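Local coordinates for DNA repair and telomere maintenance protein nbs1 (Schizosaccharomyces pombe, PDB 3HUF) that tethers the phosphoprotein Ctp1 and the Mre11-Rad50 nuclease together for DNA double-strand break repair, using N-terminal FHA and BRCT domains that recognise phosphorylated proteins, at residues K58-G63 with R143-T148; K94-K99 with A111-M116. All blocks are in the same frame, centred on the assembly; numbering follows the deposited sequence.

Interaction 1. Residues K58-G63 with R143-T148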
loop_
_atom_site.group_PDB
_atom_site.type_symbol
_atom_site.label_atom_id
_atom_site.label_comp_id
_atom_site.label_asym_id
_atom_site.label_seq_id
_atom_site.Cartn_x
_atom_site.Cartn_y
_atom_site.Cartn_z
ATOM N N LYS A 58 12.713 4.209 -2.990
ATOM C CA LYS A 58 12.127 5.487 -2.608
ATOM C C LYS A 58 10.633 5.582 -2.750
ATOM O O LYS A 58 9.992 6.250 -1.944
ATOM C CB LYS A 58 12.812 6.635 -3.345
ATOM C CG LYS A 58 12.496 6.771 -4.807
ATOM C CD LYS A 58 13.482 7.727 -5.452
ATOM C CE LYS A 58 13.208 7.860 -6.918
ATOM N NZ LYS A 58 14.381 8.465 -7.600
ATOM N N ASP A 59 10.073 4.896 -3.751
ATOM C CA ASP A 59 8.643 4.964 -4.043
ATOM C C ASP A 59 7.833 4.273 -2.959
ATOM O O ASP A 59 6.651 4.597 -2.764
ATOM C CB ASP A 59 8.341 4.305 -5.391
ATOM C CG ASP A 59 9.046 5.010 -6.570
ATOM O OD1 ASP A 59 9.137 6.253 -6.573
ATOM O OD2 ASP A 59 9.515 4.312 -7.491
ATOM N N TYR A 60 8.452 3.307 -2.275
ATOM C CA TYR A 60 7.796 2.627 -1.121
ATOM C C TYR A 60 7.526 3.655 -0.010
ATOM O O TYR A 60 6.514 3.586 0.671
ATOM C CB TYR A 60 8.656 1.473 -0.592
ATOM C CG TYR A 60 8.261 0.980 0.813
ATOM C CD1 TYR A 60 7.117 0.210 1.013
ATOM C CD2 TYR A 60 9.041 1.308 1.929
ATOM C CE1 TYR A 60 6.751 -0.217 2.298
ATOM C CE2 TYR A 60 8.689 0.897 3.204
ATOM C CZ TYR A 60 7.552 0.142 3.385
ATOM O OH TYR A 60 7.228 -0.255 4.646
ATOM N N PHE A 61 8.426 4.631 0.131
ATOM C CA PHE A 61 8.268 5.681 1.131
ATOM C C PHE A 61 7.460 6.902 0.681
ATOM O O PHE A 61 6.755 7.503 1.497
ATOM C CB PHE A 61 9.644 6.141 1.619
ATOM C CG PHE A 61 10.392 5.083 2.343
ATOM C CD1 PHE A 61 11.373 4.335 1.706
ATOM C CD2 PHE A 61 10.091 4.797 3.658
ATOM C CE1 PHE A 61 12.075 3.350 2.400
ATOM C CE2 PHE A 61 10.779 3.822 4.346
ATOM C CZ PHE A 61 11.775 3.103 3.718
ATOM N N THR A 62 7.563 7.281 -0.595
ATOM C CA THR A 62 6.888 8.495 -1.082
ATOM C C THR A 62 5.470 8.206 -1.585
ATOM O O THR A 62 4.628 9.111 -1.663
ATOM C CB THR A 62 7.656 9.131 -2.255
ATOM O OG1 THR A 62 7.643 8.212 -3.378
ATOM C CG2 THR A 62 9.076 9.439 -1.857
ATOM N N GLY A 63 5.222 6.968 -1.970
ATOM C CA GLY A 63 3.972 6.614 -2.644
ATOM C C GLY A 63 3.938 7.048 -4.110
ATOM O O GLY A 63 2.870 7.049 -4.730
ATOM N N ARG A 143 10.977 -0.929 6.725
ATOM C CA ARG A 143 10.834 0.200 7.655
ATOM C C ARG A 143 9.474 0.850 7.507
ATOM O O ARG A 143 8.772 0.640 6.514
ATOM C CB ARG A 143 11.927 1.249 7.415
ATOM C CG ARG A 143 13.334 0.711 7.522
ATOM C CD ARG A 143 13.654 0.342 8.930
ATOM N NE ARG A 143 14.425 -0.900 9.021
ATOM C CZ ARG A 143 14.086 -1.941 9.778
ATOM N NH1 ARG A 143 12.985 -1.901 10.525
ATOM N NH2 ARG A 143 14.853 -3.021 9.796
ATOM N N ASP A 144 9.108 1.649 8.492
ATOM C CA ASP A 144 7.820 2.308 8.455
ATOM C C ASP A 144 7.733 3.318 7.315
ATOM O O ASP A 144 8.693 4.003 7.028
ATOM C CB ASP A 144 7.566 3.048 9.771
ATOM C CG ASP A 144 6.176 3.582 9.839
ATOM O OD1 ASP A 144 5.232 2.757 9.885
ATOM O OD2 ASP A 144 6.017 4.806 9.771
ATOM N N SER A 145 6.567 3.413 6.689
ATOM C CA SER A 145 6.337 4.386 5.619
ATOM C C SER A 145 4.905 4.909 5.714
ATOM O O SER A 145 3.993 4.167 6.057
ATOM C CB SER A 145 6.571 3.727 4.249
ATOM O OG SER A 145 5.841 4.365 3.194
ATOM N N ASP A 146 4.704 6.169 5.371
ATOM C CA ASP A 146 3.351 6.731 5.331
ATOM C C ASP A 146 2.568 6.381 4.056
ATOM O O ASP A 146 1.362 6.648 3.976
ATOM C CB ASP A 146 3.398 8.241 5.564
ATOM C CG ASP A 146 3.895 8.583 6.959
ATOM O OD1 ASP A 146 3.453 7.916 7.926
ATOM O OD2 ASP A 146 4.738 9.496 7.095
ATOM N N ALA A 147 3.246 5.752 3.091
ATOM C CA ALA A 147 2.625 5.325 1.847
ATOM C C ALA A 147 2.214 3.840 1.823
ATOM O O ALA A 147 1.585 3.378 0.860
ATOM C CB ALA A 147 3.551 5.643 0.660
ATOM N N THR A 148 2.600 3.094 2.852
ATOM C CA THR A 148 2.207 1.681 3.017
ATOM C C THR A 148 0.699 1.555 2.986
ATOM O O THR A 148 -0.001 2.287 3.702
ATOM C CB THR A 148 2.677 1.134 4.375
ATOM O OG1 THR A 148 4.098 1.120 4.406
ATOM C CG2 THR A 148 2.183 -0.293 4.600
HETATM O O HOH W 1 6.954 7.501 4.275
#
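Tyr60 reaches out of the short FHA-domain helix 57-62 and gives its phenol proton to the backbone carbonyl of Arg143, in the BRCT 1 loop between strands 140-141 and 150-152. Tyr60 OH lies 2.6 Å from Arg143 O and approaches almost straight on, at a C=O...donor angle of 169°, with the carbonyl oxygen near the plane of the ring. Ser145 points toward the helix from the loop: its CB sits over one face of the Tyr60 ring, 4.0 Å from the centroid, as a CH-pi contact. Swung away from the backbone N (chi1 154°), Ser145 OG faces the helix, donating to Tyr60 O at 2.7 Å while accepting from Ala147 N at 2.9 Å, which closes an ST turn. Phe61 turns the edge of its ring to Asp144 O, with CE2 3.4 Å from that oxygen, and rests CZ against Arg143 CB. Beyond the helix end, Ala147 CB presses on Gly63 CA at 3.5 Å; a small methyl suits this place, and Gly63, with positive phi, has no side chain to collide with it. A water joins Phe61 O to Asp146 N. Farther out, Pro139 and Gln119 pack on Tyr60, and Lys171 forms a salt bridge with Asp144. A phenylalanine in place of Tyr60 would probably keep the CH-pi packing but leave Arg143 O without its phenol donor. The chemistry is consistent with a fixed docking of the FHA helix on the BRCT 1 loop, in which side-chain hydroxyls and a water satisfy backbone groups of a helix end and a loop.

Interaction 2. Residues K94-K99 with A111-M116; sequences KEKDLK and AYWRSM
Leu98 and Ala111 pair across the beta hairpin of strands 97-102 and 109-113, in the larger antiparallel sheet of the FHA beta-sandwich. They make a hydrogen-bonded pair: Leu98 N donates to Ala111 O at 2.7 Å, with an N-H...O angle of 178°, essentially straight, and Ala111 N returns a bond to Leu98 O at 2.8 Å. Their CB atoms meet on one sheet face, where Phe68 covers both; leucine and alanine suit this buried apolar side. One step along, Asp97 and Tyr112 form a non-hydrogen-bonded pair on the other face, leaving Asp97 O to accept from Asn82 ND2, while Tyr112 N and O point to strand 2-6, where the backbone bonds with Ile3. The tyrosine hydroxyl is bonded to Asp194. Lys96 O takes the next rung, accepting from Trp113 N at 2.9 Å and receiving a close CA-H...O contact from Tyr112 CA; a water bonded to Trp113 O adds a weak bond. The lysine chain, extended beyond CG, passes obliquely by Trp113, whose ring also meets Trp2 edge-to-face. Lys96 NZ reaches Gly63 O and a second water, and that water is hydrogen-bonded in turn to Ser115 OG at 2.8 Å.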
loop_
_atom_site.group_PDB
_atom_site.type_symbol
_atom_site.label_atom_id
_atom_site.label_comp_id
_atom_site.label_asym_id
_atom_site.label_seq_id
_atom_site.Cartn_x
_atom_site.Cartn_y
_atom_site.Cartn_z
ATOM N N LYS A 94 6.003 10.969 -14.253
ATOM C CA LYS A 94 5.845 10.484 -12.889
ATOM C C LYS A 94 4.651 11.068 -12.162
ATOM O O LYS A 94 4.589 11.038 -10.944
ATOM C CB LYS A 94 7.131 10.646 -12.081
ATOM C CG LYS A 94 7.845 9.314 -11.932
ATOM C CD LYS A 94 9.017 9.386 -10.971
ATOM C CE LYS A 94 9.704 8.009 -10.885
ATOM N NZ LYS A 94 10.785 7.922 -9.862
ATOM N N GLU A 95 3.692 11.582 -12.913
ATOM C CA GLU A 95 2.424 12.035 -12.353
ATOM C C GLU A 95 1.505 10.824 -12.221
ATOM O O GLU A 95 1.707 9.812 -12.897
ATOM C CB GLU A 95 1.769 13.021 -13.311
ATOM C CG GLU A 95 2.385 14.397 -13.311
ATOM C CD GLU A 95 2.764 14.810 -14.710
ATOM O OE1 GLU A 95 1.841 15.090 -15.525
ATOM O OE2 GLU A 95 3.989 14.842 -15.004
ATOM N N LYS A 96 0.476 10.936 -11.392
ATOM C CA LYS A 96 -0.386 9.788 -11.129
ATOM C C LYS A 96 -1.627 9.715 -12.033
ATOM O O LYS A 96 -2.394 8.772 -11.942
ATOM C CB LYS A 96 -0.770 9.753 -9.649
ATOM C CG LYS A 96 0.446 9.604 -8.742
ATOM C CD LYS A 96 0.103 9.893 -7.303
ATOM C CE LYS A 96 1.248 9.423 -6.405
ATOM N NZ LYS A 96 0.813 9.373 -4.987
ATOM N N ASP A 97 -1.796 10.710 -12.897
ATOM C CA ASP A 97 -2.916 10.776 -13.823
ATOM C C ASP A 97 -2.428 11.196 -15.198
ATOM O O ASP A 97 -1.917 12.307 -15.375
ATOM C CB ASP A 97 -3.950 11.789 -13.341
ATOM C CG ASP A 97 -4.725 11.293 -12.149
ATOM O OD1 ASP A 97 -5.750 10.611 -12.356
ATOM O OD2 ASP A 97 -4.320 11.597 -11.003
ATOM N N LEU A 98 -2.591 10.309 -16.171
ATOM C CA LEU A 98 -2.185 10.588 -17.553
ATOM C C LEU A 98 -3.368 10.429 -18.509
ATOM O O LEU A 98 -4.079 9.416 -18.485
ATOM C CB LEU A 98 -1.020 9.674 -17.972
ATOM C CG LEU A 98 0.216 9.525 -17.065
ATOM C CD1 LEU A 98 1.161 8.506 -17.624
ATOM C CD2 LEU A 98 0.957 10.866 -16.852
ATOM N N LYS A 99 -3.580 11.444 -19.342
ATOM C CA LYS A 99 -4.634 11.428 -20.334
ATOM C C LYS A 99 -3.912 11.308 -21.671
ATOM O O LYS A 99 -3.185 12.209 -22.072
ATOM C CB LYS A 99 -5.437 12.731 -20.211
ATOM C CG LYS A 99 -6.532 12.950 -21.209
ATOM C CD LYS A 99 -7.207 14.314 -20.986
ATOM C CE LYS A 99 -7.283 15.138 -22.277
ATOM N NZ LYS A 99 -8.647 15.082 -22.932
ATOM N N ALA A 111 -4.814 6.809 -17.909
ATOM C CA ALA A 111 -3.948 6.038 -17.020
ATOM C C ALA A 111 -3.892 6.714 -15.654
ATOM O O ALA A 111 -3.761 7.938 -15.556
ATOM C CB ALA A 111 -2.527 5.883 -17.617
ATOM N N TYR A 112 -4.065 5.921 -14.605
ATOM C CA TYR A 112 -4.022 6.422 -13.248
ATOM C C TYR A 112 -3.334 5.410 -12.353
ATOM O O TYR A 112 -3.389 4.208 -12.579
ATOM C CB TYR A 112 -5.396 6.782 -12.684
ATOM C CG TYR A 112 -6.455 5.723 -12.879
ATOM C CD1 TYR A 112 -6.766 4.815 -11.847
ATOM C CD2 TYR A 112 -7.139 5.608 -14.090
ATOM C CE1 TYR A 112 -7.739 3.817 -12.018
ATOM C CE2 TYR A 112 -8.101 4.603 -14.277
ATOM C CZ TYR A 112 -8.406 3.722 -13.229
ATOM O OH TYR A 112 -9.367 2.746 -13.409
ATOM N N TRP A 113 -2.670 5.938 -11.340
ATOM C CA TRP A 113 -1.939 5.119 -10.403
ATOM C C TRP A 113 -2.842 4.861 -9.207
ATOM O O TRP A 113 -3.417 5.803 -8.658
ATOM C CB TRP A 113 -0.668 5.877 -9.985
ATOM C CG TRP A 113 0.143 5.207 -8.918
ATOM C CD1 TRP A 113 0.173 5.519 -7.584
ATOM C CD2 TRP A 113 1.068 4.130 -9.104
ATOM N NE1 TRP A 113 1.048 4.683 -6.927
ATOM C CE2 TRP A 113 1.627 3.836 -7.837
ATOM C CE3 TRP A 113 1.485 3.392 -10.218
ATOM C CZ2 TRP A 113 2.586 2.832 -7.655
ATOM C CZ3 TRP A 113 2.433 2.371 -10.035
ATOM C CH2 TRP A 113 2.976 2.104 -8.759
ATOM N N ARG A 114 -2.986 3.597 -8.830
ATOM C CA ARG A 114 -3.630 3.238 -7.579
ATOM C C ARG A 114 -2.523 2.953 -6.561
ATOM O O ARG A 114 -1.610 2.191 -6.860
ATOM C CB ARG A 114 -4.499 1.983 -7.769
ATOM C CG ARG A 114 -5.385 1.608 -6.568
ATOM C CD ARG A 114 -6.496 0.534 -6.917
ATOM N NE ARG A 114 -7.563 0.999 -7.820
ATOM C CZ ARG A 114 -8.548 1.829 -7.471
ATOM N NH1 ARG A 114 -8.603 2.326 -6.231
ATOM N NH2 ARG A 114 -9.473 2.187 -8.365
ATOM N N SER A 115 -2.618 3.560 -5.376
ATOM C CA SER A 115 -1.657 3.348 -4.284
ATOM C C SER A 115 -1.613 1.912 -3.828
ATOM O O SER A 115 -2.648 1.300 -3.567
ATOM C CB SER A 115 -2.021 4.205 -3.072
ATOM O OG SER A 115 -1.782 5.565 -3.343
ATOM N N MET A 116 -0.407 1.374 -3.724
ATOM C CA MET A 116 -0.213 0.031 -3.209
ATOM C C MET A 116 1.265 -0.125 -2.949
ATOM O O MET A 116 2.067 -0.177 -3.894
ATOM C CB MET A 116 -0.693 -1.029 -4.196
ATOM C CG MET A 116 -0.841 -2.400 -3.571
ATOM S SD MET A 116 -1.432 -3.652 -4.732
ATOM C CE MET A 116 -1.719 -4.956 -3.530
HETATM O O HOH W 2 0.356 7.047 -4.297
HETATM O O HOH W 3 -4.739 8.245 -9.483
#

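Interaction 2 is nested in the chain loop that interaction 1 closes: after the hairpin of 94-99 and 111-116, the chain enters BRCT 1 and returns, through 143-148, to the FHA helix. Their centres are 16 Å apart, yet they touch through Gly63: Gly63 O lies 3.1 Å from Lys96 NZ of interaction 2 and 3.7 Å from Trp113 NE1. The turn after the helix thus meets both contacts. Interaction 2 ties the last hairpin of the FHA sandwich together by strand pairing, whereas interaction 1 docks the FHA helix on the BRCT 1 loop by side chains, so that it joins the two phosphoprotein-recognising domains.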